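Local coordinates for surface glycoprotein (Trypanosoma brucei, PDB 5KLH) that is an insect-stage transmembrane surface antigen with a bilobed ectodomain, thought to act as a sensor, at residues L155-L160 / K197-L202. Residues are numbered along the deposited sequence; the frame is centred on the assembly and turned at random.
Sequences LSKLYL and KVQVQL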
loop_
_atom_site.group_PDB
_atom_site.type_symbol
_atom_site.label_atom_id
_atom_site.label_comp_id
_atom_site.label_asym_id
_atom_site.label_seq_id
_atom_site.Cartn_x
_atom_site.Cartn_y
_atom_site.Cartn_z
ATOM N N LEU A 155 11.074 1.860 5.507
ATOM C CA LEU A 155 10.170 2.864 4.963
ATOM C C LEU A 155 10.896 3.952 4.177
ATOM O O LEU A 155 11.854 4.557 4.675
ATOM C CB LEU A 155 9.381 3.514 6.095
ATOM C CG LEU A 155 8.313 4.513 5.664
ATOM C CD1 LEU A 155 7.204 3.809 4.892
ATOM C CD2 LEU A 155 7.765 5.175 6.909
ATOM N N SER A 156 10.406 4.215 2.967
ATOM C CA SER A 156 10.996 5.210 2.080
ATOM C C SER A 156 9.948 6.203 1.592
ATOM O O SER A 156 10.235 7.383 1.417
ATOM C CB SER A 156 11.654 4.528 0.895
ATOM O OG SER A 156 12.195 5.491 0.012
ATOM N N LYS A 157 8.748 5.693 1.340
ATOM C CA LYS A 157 7.649 6.508 0.833
ATOM C C LYS A 157 6.400 6.130 1.617
ATOM O O LYS A 157 6.001 4.973 1.613
ATOM C CB LYS A 157 7.459 6.287 -0.674
ATOM C CG LYS A 157 6.561 7.312 -1.340
ATOM C CD LYS A 157 6.669 7.267 -2.870
ATOM C CE LYS A 157 8.118 7.351 -3.343
ATOM N NZ LYS A 157 8.233 7.271 -4.832
ATOM N N LEU A 158 5.799 7.108 2.295
ATOM C CA LEU A 158 4.617 6.870 3.093
ATOM C C LEU A 158 3.428 7.492 2.379
ATOM O O LEU A 158 3.464 8.680 2.078
ATOM C CB LEU A 158 4.795 7.475 4.487
ATOM C CG LEU A 158 3.594 7.348 5.425
ATOM C CD1 LEU A 158 3.454 5.925 5.887
ATOM C CD2 LEU A 158 3.755 8.285 6.607
ATOM N N TYR A 159 2.417 6.687 2.061
ATOM C CA TYR A 159 1.217 7.167 1.365
ATOM C C TYR A 159 0.055 7.318 2.321
ATOM O O TYR A 159 -0.324 6.347 2.979
ATOM C CB TYR A 159 0.804 6.193 0.258
ATOM C CG TYR A 159 1.847 5.927 -0.795
ATOM C CD1 TYR A 159 2.917 5.069 -0.543
ATOM C CD2 TYR A 159 1.738 6.489 -2.053
ATOM C CE1 TYR A 159 3.861 4.807 -1.522
ATOM C CE2 TYR A 159 2.677 6.227 -3.037
ATOM C CZ TYR A 159 3.732 5.382 -2.758
ATOM O OH TYR A 159 4.661 5.109 -3.732
ATOM N N LEU A 160 -0.538 8.509 2.383
ATOM C CA LEU A 160 -1.649 8.759 3.290
ATOM C C LEU A 160 -2.863 9.163 2.480
ATOM O O LEU A 160 -2.710 9.665 1.366
ATOM C CB LEU A 160 -1.289 9.852 4.303
ATOM C CG LEU A 160 -0.024 9.597 5.120
ATOM C CD1 LEU A 160 0.342 10.801 5.992
ATOM C CD2 LEU A 160 -0.232 8.380 5.997
ATOM N N LYS A 197 15.594 9.744 5.222
ATOM C CA LYS A 197 14.402 10.570 5.046
ATOM C C LYS A 197 13.297 9.779 4.365
ATOM O O LYS A 197 13.558 8.785 3.694
ATOM C CB LYS A 197 14.736 11.827 4.243
ATOM C CG LYS A 197 15.445 11.550 2.916
ATOM C CD LYS A 197 16.009 12.844 2.321
ATOM C CE LYS A 197 16.950 12.573 1.163
ATOM N NZ LYS A 197 18.141 11.809 1.612
ATOM N N VAL A 198 12.054 10.229 4.560
ATOM C CA VAL A 198 10.885 9.562 4.014
ATOM C C VAL A 198 10.019 10.545 3.244
ATOM O O VAL A 198 9.668 11.594 3.780
ATOM C CB VAL A 198 10.029 8.910 5.147
ATOM C CG1 VAL A 198 8.712 8.419 4.604
ATOM C CG2 VAL A 198 10.810 7.772 5.790
ATOM N N GLN A 199 9.688 10.219 1.995
ATOM C CA GLN A 199 8.739 11.023 1.232
ATOM C C GLN A 199 7.313 10.707 1.657
ATOM O O GLN A 199 6.897 9.552 1.606
ATOM C CB GLN A 199 8.896 10.775 -0.273
ATOM C CG GLN A 199 10.236 11.220 -0.843
ATOM C CD GLN A 199 10.328 11.020 -2.345
ATOM O OE1 GLN A 199 11.235 10.347 -2.838
ATOM N NE2 GLN A 199 9.395 11.617 -3.083
ATOM N N VAL A 200 6.569 11.737 2.050
ATOM C CA VAL A 200 5.189 11.576 2.477
ATOM C C VAL A 200 4.286 12.169 1.413
ATOM O O VAL A 200 4.493 13.316 1.001
ATOM C CB VAL A 200 4.921 12.266 3.817
ATOM C CG1 VAL A 200 3.474 12.025 4.239
ATOM C CG2 VAL A 200 5.887 11.758 4.869
ATOM N N GLN A 201 3.322 11.377 0.937
ATOM C CA GLN A 201 2.352 11.842 -0.050
ATOM C C GLN A 201 0.927 11.674 0.458
ATOM O O GLN A 201 0.524 10.575 0.869
ATOM C CB GLN A 201 2.523 11.083 -1.382
ATOM C CG GLN A 201 3.927 11.218 -1.976
ATOM C CD GLN A 201 4.108 10.473 -3.291
ATOM O OE1 GLN A 201 3.161 9.916 -3.841
ATOM N NE2 GLN A 201 5.339 10.469 -3.802
ATOM N N LEU A 202 0.154 12.757 0.417
ATOM C CA LEU A 202 -1.242 12.702 0.852
ATOM C C LEU A 202 -2.165 12.828 -0.359
ATOM O O LEU A 202 -2.114 13.822 -1.092
ATOM C CB LEU A 202 -1.539 13.801 1.887
ATOM C CG LEU A 202 -2.994 13.942 2.340
ATOM C CD1 LEU A 202 -3.406 12.767 3.212
ATOM C CD2 LEU A 202 -3.242 15.262 3.064
HETATM O O HOH W 1 13.948 7.666 1.194
#
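Gln201 lies beside Tyr159 and Lys157 on one face of the sheet. Its side chain runs alongside that of Tyr159 and points the same way. The amide and the phenol ring are turned 67° apart, and OE1 of Gln201 meets CE2 of Tyr159 obliquely at 3.8 Å. The same OE1 is hydrogen-bonded to Tyr203 OH, which should limit rotation of the amide. At the other end of the amide, NE2 of Gln201 lies 3.6 Å from CD of Lys157, which sits over the same amide face as CE2 of Tyr159. The two strands are parallel neighbours in the mixed sheet of one lobe. Backbone bonds join them in a ladder, with Leu158 N donating to Gln199 O and Leu160 N to Gln201 O. Ser156 and Lys157 form a classic beta bulge against Gly189 of the strand beyond. Beside it, the rung from Gln199 N to Ser156 O is the most bent of the four. The other face is apolar. CD1 of Leu160 meets CG1 of Val200, and CB of Leu160 meets CD1 of Leu202, both at 3.8 Å. CG1 of Val198 is anti to the backbone N (chi1 171°) and lies 4.0 Å from CB of Leu158. Leu155 crosses Val198 at about a right angle. Leu73, Val75 and Val77 of strand 72-79 pack against this face. At the Lys197 end, a water bridges Ser156 OG and Lys197 O.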